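Local coordinates for agarase (Pseudoalteromonas fuliginea, PDB 6XJ9), which probably hydrolyses agarose, a galactan of marine red algae, as a glycoside hydrolase of family GH50, at residues T421-I426 and N444-Y449; W428-L433 and A753-M758. One frame throughout, in Å; residues are numbered along the deposited sequence.

Contact 1 of 2, residues T421-I426 and N444-Y449; sequences TLDRMI and NQKVPY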
loop_
_atom_site.group_PDB
_atom_site.type_symbol
_atom_site.label_atom_id
_atom_site.label_comp_id
_atom_site.label_asym_id
_atom_site.label_seq_id
_atom_site.Cartn_x
_atom_site.Cartn_y
_atom_site.Cartn_z
ATOM N N THR A 421 -15.887 17.428 2.789
ATOM C CA THR A 421 -15.040 17.613 1.613
ATOM C C THR A 421 -13.952 18.665 1.862
ATOM O O THR A 421 -12.781 18.395 1.618
ATOM C CB THR A 421 -15.860 17.880 0.348
ATOM O OG1 THR A 421 -16.675 16.725 0.109
ATOM C CG2 THR A 421 -14.991 18.136 -0.868
ATOM N N LEU A 422 -14.337 19.865 2.327
ATOM C CA LEU A 422 -13.371 20.925 2.602
ATOM C C LEU A 422 -12.323 20.445 3.603
ATOM O O LEU A 422 -11.128 20.629 3.388
ATOM C CB LEU A 422 -14.089 22.183 3.107
ATOM C CG LEU A 422 -14.967 22.889 2.073
ATOM C CD1 LEU A 422 -15.866 23.934 2.725
ATOM C CD2 LEU A 422 -14.121 23.518 0.961
ATOM N N ASP A 423 -12.782 19.808 4.689
ATOM C CA ASP A 423 -11.888 19.291 5.713
ATOM C C ASP A 423 -10.947 18.229 5.141
ATOM O O ASP A 423 -9.765 18.199 5.490
ATOM C CB ASP A 423 -12.660 18.832 6.955
ATOM C CG ASP A 423 -13.250 19.995 7.739
ATOM O OD1 ASP A 423 -13.078 21.143 7.300
ATOM O OD2 ASP A 423 -13.867 19.740 8.780
ATOM N N ARG A 424 -11.473 17.349 4.280
ATOM C CA ARG A 424 -10.646 16.326 3.651
ATOM C C ARG A 424 -9.514 16.981 2.868
ATOM O O ARG A 424 -8.363 16.568 2.991
ATOM C CB ARG A 424 -11.462 15.424 2.717
ATOM C CG ARG A 424 -12.195 14.296 3.425
ATOM C CD ARG A 424 -13.327 13.733 2.580
ATOM N NE ARG A 424 -13.832 12.461 3.089
ATOM C CZ ARG A 424 -14.786 11.751 2.490
ATOM N NH1 ARG A 424 -15.332 12.193 1.370
ATOM N NH2 ARG A 424 -15.187 10.606 3.012
ATOM N N MET A 425 -9.847 17.998 2.064
ATOM C CA MET A 425 -8.827 18.679 1.284
ATOM C C MET A 425 -7.774 19.296 2.205
ATOM O O MET A 425 -6.579 19.206 1.925
ATOM C CB MET A 425 -9.430 19.744 0.360
ATOM C CG MET A 425 -10.433 19.180 -0.631
ATOM S SD MET A 425 -9.781 17.726 -1.494
ATOM C CE MET A 425 -11.310 16.897 -1.924
ATOM N N ILE A 426 -8.213 19.893 3.323
ATOM C CA ILE A 426 -7.269 20.442 4.286
ATOM C C ILE A 426 -6.377 19.309 4.787
ATOM O O ILE A 426 -5.153 19.441 4.790
ATOM C CB ILE A 426 -7.979 21.125 5.486
ATOM C CG1 ILE A 426 -8.875 22.312 5.107
ATOM C CG2 ILE A 426 -6.975 21.475 6.580
ATOM C CD1 ILE A 426 -8.189 23.415 4.338
ATOM N N ASN A 444 -17.088 29.428 0.023
ATOM C CA ASN A 444 -16.286 28.899 1.115
ATOM C C ASN A 444 -15.085 29.822 1.318
ATOM O O ASN A 444 -14.608 30.475 0.384
ATOM C CB ASN A 444 -15.943 27.406 0.958
ATOM C CG ASN A 444 -14.522 27.149 0.493
ATOM O OD1 ASN A 444 -13.596 27.096 1.303
ATOM N ND2 ASN A 444 -14.339 26.997 -0.810
ATOM N N GLN A 445 -14.633 29.899 2.563
ATOM C CA GLN A 445 -13.504 30.746 2.908
ATOM C C GLN A 445 -12.456 29.899 3.620
ATOM O O GLN A 445 -11.842 30.358 4.580
ATOM C CB GLN A 445 -13.970 31.947 3.741
ATOM C CG GLN A 445 -14.678 33.026 2.926
ATOM C CD GLN A 445 -15.172 34.184 3.764
ATOM O OE1 GLN A 445 -14.403 34.905 4.388
ATOM N NE2 GLN A 445 -16.478 34.374 3.786
ATOM N N LYS A 446 -12.229 28.680 3.105
ATOM C CA LYS A 446 -11.350 27.706 3.740
ATOM C C LYS A 446 -10.415 27.047 2.722
ATOM O O LYS A 446 -9.270 26.762 3.059
ATOM C CB LYS A 446 -12.166 26.604 4.424
ATOM C CG LYS A 446 -12.602 26.889 5.856
ATOM C CD LYS A 446 -13.799 26.064 6.292
ATOM C CE LYS A 446 -13.626 24.569 6.113
ATOM N NZ LYS A 446 -13.104 23.916 7.338
ATOM N N VAL A 447 -10.915 26.753 1.510
ATOM C CA VAL A 447 -10.087 26.121 0.492
ATOM C C VAL A 447 -10.280 26.868 -0.824
ATOM O O VAL A 447 -11.412 26.969 -1.302
ATOM C CB VAL A 447 -10.413 24.621 0.313
ATOM C CG1 VAL A 447 -9.495 23.958 -0.707
ATOM C CG2 VAL A 447 -10.377 23.852 1.630
ATOM N N PRO A 448 -9.189 27.371 -1.455
ATOM C CA PRO A 448 -9.275 28.044 -2.754
ATOM C C PRO A 448 -9.793 27.058 -3.803
ATOM O O PRO A 448 -9.696 25.842 -3.613
ATOM C CB PRO A 448 -7.819 28.426 -3.085
ATOM C CG PRO A 448 -7.107 28.381 -1.750
ATOM C CD PRO A 448 -7.804 27.297 -0.957
ATOM N N TYR A 449 -10.350 27.599 -4.891
ATOM C CA TYR A 449 -11.053 26.782 -5.867
ATOM C C TYR A 449 -10.832 27.353 -7.264
ATOM O O TYR A 449 -10.506 28.522 -7.418
ATOM C CB TYR A 449 -12.537 26.666 -5.515
ATOM C CG TYR A 449 -13.309 27.960 -5.620
ATOM C CD1 TYR A 449 -13.423 28.807 -4.526
ATOM C CD2 TYR A 449 -13.914 28.349 -6.808
ATOM C CE1 TYR A 449 -14.129 29.998 -4.613
ATOM C CE2 TYR A 449 -14.615 29.547 -6.911
ATOM C CZ TYR A 449 -14.723 30.372 -5.805
ATOM O OH TYR A 449 -15.422 31.552 -5.879
#

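Contact 2 of 2, residues W428-L433 and A753-M758; sequences WGFSSL and AMNESM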
loop_
_atom_site.group_PDB
_atom_site.type_symbol
_atom_site.label_atom_id
_atom_site.label_comp_id
_atom_site.label_asym_id
_atom_site.label_seq_id
_atom_site.Cartn_x
_atom_site.Cartn_y
_atom_site.Cartn_z
ATOM N N TRP A 428 -5.733 16.321 3.706
ATOM C CA TRP A 428 -4.930 15.629 2.715
ATOM C C TRP A 428 -3.847 16.553 2.168
ATOM O O TRP A 428 -2.971 16.096 1.435
ATOM C CB TRP A 428 -5.807 15.058 1.592
ATOM C CG TRP A 428 -6.858 14.108 2.082
ATOM C CD1 TRP A 428 -6.890 13.461 3.286
ATOM C CD2 TRP A 428 -8.026 13.677 1.366
ATOM N NE1 TRP A 428 -8.021 12.699 3.385
ATOM C CE2 TRP A 428 -8.732 12.801 2.221
ATOM C CE3 TRP A 428 -8.552 13.952 0.097
ATOM C CZ2 TRP A 428 -9.915 12.173 1.829
ATOM C CZ3 TRP A 428 -9.726 13.342 -0.284
ATOM C CH2 TRP A 428 -10.398 12.468 0.572
ATOM N N GLY A 429 -3.928 17.846 2.521
ATOM C CA GLY A 429 -2.901 18.810 2.159
ATOM C C GLY A 429 -3.128 19.481 0.799
ATOM O O GLY A 429 -2.284 20.241 0.331
ATOM N N PHE A 430 -4.269 19.224 0.156
ATOM C CA PHE A 430 -4.483 19.795 -1.166
ATOM C C PHE A 430 -4.670 21.312 -1.058
ATOM O O PHE A 430 -5.421 21.806 -0.209
ATOM C CB PHE A 430 -5.658 19.116 -1.879
ATOM C CG PHE A 430 -5.380 17.746 -2.449
ATOM C CD1 PHE A 430 -4.406 17.558 -3.422
ATOM C CD2 PHE A 430 -6.102 16.640 -2.028
ATOM C CE1 PHE A 430 -4.161 16.305 -3.961
ATOM C CE2 PHE A 430 -5.845 15.383 -2.558
ATOM C CZ PHE A 430 -4.879 15.218 -3.529
ATOM N N SER A 431 -4.029 22.037 -1.982
ATOM C CA SER A 431 -4.033 23.492 -1.974
ATOM C C SER A 431 -5.328 24.082 -2.530
ATOM O O SER A 431 -5.554 25.282 -2.355
ATOM C CB SER A 431 -2.863 24.042 -2.728
ATOM O OG SER A 431 -3.028 23.796 -4.117
ATOM N N SER A 432 -6.131 23.265 -3.235
ATOM C CA SER A 432 -7.265 23.780 -3.995
ATOM C C SER A 432 -8.340 22.714 -4.176
ATOM O O SER A 432 -8.080 21.529 -3.997
ATOM C CB SER A 432 -6.805 24.311 -5.346
ATOM O OG SER A 432 -6.372 23.247 -6.193
ATOM N N LEU A 433 -9.552 23.167 -4.523
ATOM C CA LEU A 433 -10.561 22.351 -5.189
ATOM C C LEU A 433 -10.356 22.548 -6.685
ATOM O O LEU A 433 -10.187 23.677 -7.135
ATOM C CB LEU A 433 -11.965 22.857 -4.815
ATOM C CG LEU A 433 -12.354 22.840 -3.334
ATOM C CD1 LEU A 433 -13.686 23.566 -3.131
ATOM C CD2 LEU A 433 -12.475 21.403 -2.823
ATOM N N ALA A 753 1.769 13.229 1.724
ATOM C CA ALA A 753 3.219 13.318 1.724
ATOM C C ALA A 753 3.651 14.281 0.624
ATOM O O ALA A 753 4.498 15.139 0.847
ATOM C CB ALA A 753 3.830 11.952 1.527
ATOM N N MET A 754 3.025 14.137 -0.547
ATOM C CA MET A 754 3.360 14.940 -1.714
ATOM C C MET A 754 3.130 16.418 -1.408
ATOM O O MET A 754 3.995 17.245 -1.657
ATOM C CB MET A 754 2.514 14.535 -2.926
ATOM C CG MET A 754 2.796 15.381 -4.153
ATOM S SD MET A 754 4.517 15.212 -4.684
ATOM C CE MET A 754 4.838 16.875 -5.257
ATOM N N ASN A 755 1.947 16.735 -0.867
ATOM C CA ASN A 755 1.530 18.107 -0.604
ATOM C C ASN A 755 2.408 18.714 0.485
ATOM O O ASN A 755 2.679 19.916 0.463
ATOM C CB ASN A 755 0.058 18.172 -0.182
ATOM C CG ASN A 755 -0.910 17.952 -1.325
ATOM O OD1 ASN A 755 -0.735 18.515 -2.409
ATOM N ND2 ASN A 755 -1.950 17.161 -1.086
ATOM N N GLU A 756 2.848 17.868 1.426
ATOM C CA GLU A 756 3.665 18.314 2.544
ATOM C C GLU A 756 5.001 18.840 2.021
ATOM O O GLU A 756 5.480 19.891 2.451
ATOM C CB GLU A 756 3.842 17.176 3.560
ATOM C CG GLU A 756 4.602 17.581 4.807
ATOM C CD GLU A 756 3.926 18.686 5.600
ATOM O OE1 GLU A 756 2.699 18.605 5.801
ATOM O OE2 GLU A 756 4.626 19.643 5.988
ATOM N N SER A 757 5.584 18.114 1.062
ATOM C CA SER A 757 6.960 18.360 0.670
ATOM C C SER A 757 7.062 19.267 -0.554
ATOM O O SER A 757 8.168 19.673 -0.900
ATOM C CB SER A 757 7.707 17.064 0.468
ATOM O OG SER A 757 7.119 16.327 -0.592
ATOM N N MET A 758 5.933 19.625 -1.184
ATOM C CA MET A 758 6.017 20.229 -2.512
ATOM C C MET A 758 6.780 21.552 -2.519
ATOM O O MET A 758 7.578 21.777 -3.427
ATOM C CB MET A 758 4.666 20.413 -3.208
ATOM C CG MET A 758 3.675 21.310 -2.498
ATOM S SD MET A 758 2.053 21.131 -3.300
ATOM C CE MET A 758 1.023 21.954 -2.080
#

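Contact 1 of 2, residues T421-I426 and N444-Y449
Leu-422 sits over the turn formed by residues 444-449, its branched end meeting two different neighbours. The CD2 methyl lies over one face of the Asn-444 amide, almost straight above its plane, with 3.6 Å between Leu-422 CD2 and Asn-444 OD1. The same methyl touches Val-447, CD2 of Leu-422 lying 3.8 Å from CG2 of Val-447. That valine methyl is shared: CD1 of Ile-426, one helical turn further on, comes to 3.5 Å from CG2 of Val-447. With CG1 anti to the backbone N (chi1 -177°), Val-447 has CG2 beside its own N and directed between Leu-422 and Ile-426, while CG1 lies toward CB of Met-425.

On the more open flank a salt bridge joins the segments, NZ of Lys-446 standing 2.8 Å from OD1 of Asp-423 and meeting it nearly along the C-O axis. The lysine chain passes CB of Leu-422 with its CE and bends at its last two torsions to get there; its NZ also bonds to the carbonyl oxygen of Ser-257. Helix 413-428 and the turn leading into strand 449-453 are consistent with one helix-to-strand step of the (beta/alpha)8 barrel expected of a GH50 enzyme.

What shapes the turn is an Asx motif that includes an Asx turn. OD1 of Asn-444 accepts from the backbone N of Val-447 at 2.7 Å, in the carbonyl plane and on a lone pair, and from N of Lys-446 at 2.8 Å, tilted 35° from that plane. The amide is gripped from its other end too, since ND2 of Asn-444 donates to O of Val-447 at 3.0 Å and also bonds to O of Tyr-441. Further out, Arg-424 forms salt bridges with Glu-251 and Asp-741.

Contact 2 of 2, residues W428-L433 and A753-M758
Asn-755 reaches from its helix to the chain at Gly-429, every atom of its side chain meeting something. CB lies 3.2 Å from O of Gly-429, and CG is closer still, at 3.1 Å from the same oxygen. A chi1 of -74° turns the amide away from the residue's own carbonyl and lays it against the Gly-429 peptide. Its ND2 then donates to O of Trp-428 across 2.9 Å in a fairly straight bond (158°), although the donor is tilted out of the acceptor's carbonyl plane. ND2 also lies over one face of the Phe-430 ring, offset toward the rim and 3.4 Å from CD1 of Phe-430, with ring and amide planes 74° apart. The other branch, OD1, is bonded to the hydroxyl of Thr-303, so both ends of the buried amide are held.

Gly-429 closes helix 413-428 with a Schellman motif and takes a positive phi. Having no side chain, it lets the backbones come to 5.3 Å between CA of Gly-429 and CA of Asn-755. Met-758, one turn along, makes a looser approach, its CE 4.4 Å from O of Gly-429 and near CB of Ser-431.

The end of helix 413-428 and helix 745-763 meet over strand 299-305, probably a strand of the catalytic barrel, where Ser-431 OG bonds to the backbone of Leu-301 and Thr-303, and helix 689-704 meets both Phe-430 and Met-754.

Followed from the N terminus, helix 413-428 first presents residues 421-426 and then ends, passing directly into 428-433. The chain next makes an excursion and returns at 444-449, where contact 1 closes a short loop back onto the helix, just before strand 449-453. Contact 2 closes a far longer one: some 320 residues intervene before 753-758 arrives on helix 745-763. The segments alternate along the chain, so the two loops cross rather than nest. They also touch, through a probable hydrogen bond from Leu-433 N to Pro-448 O and packing of Met-425 on Leu-433, joining helix 413-428, the start of strand 449-453 and the C-terminal helix.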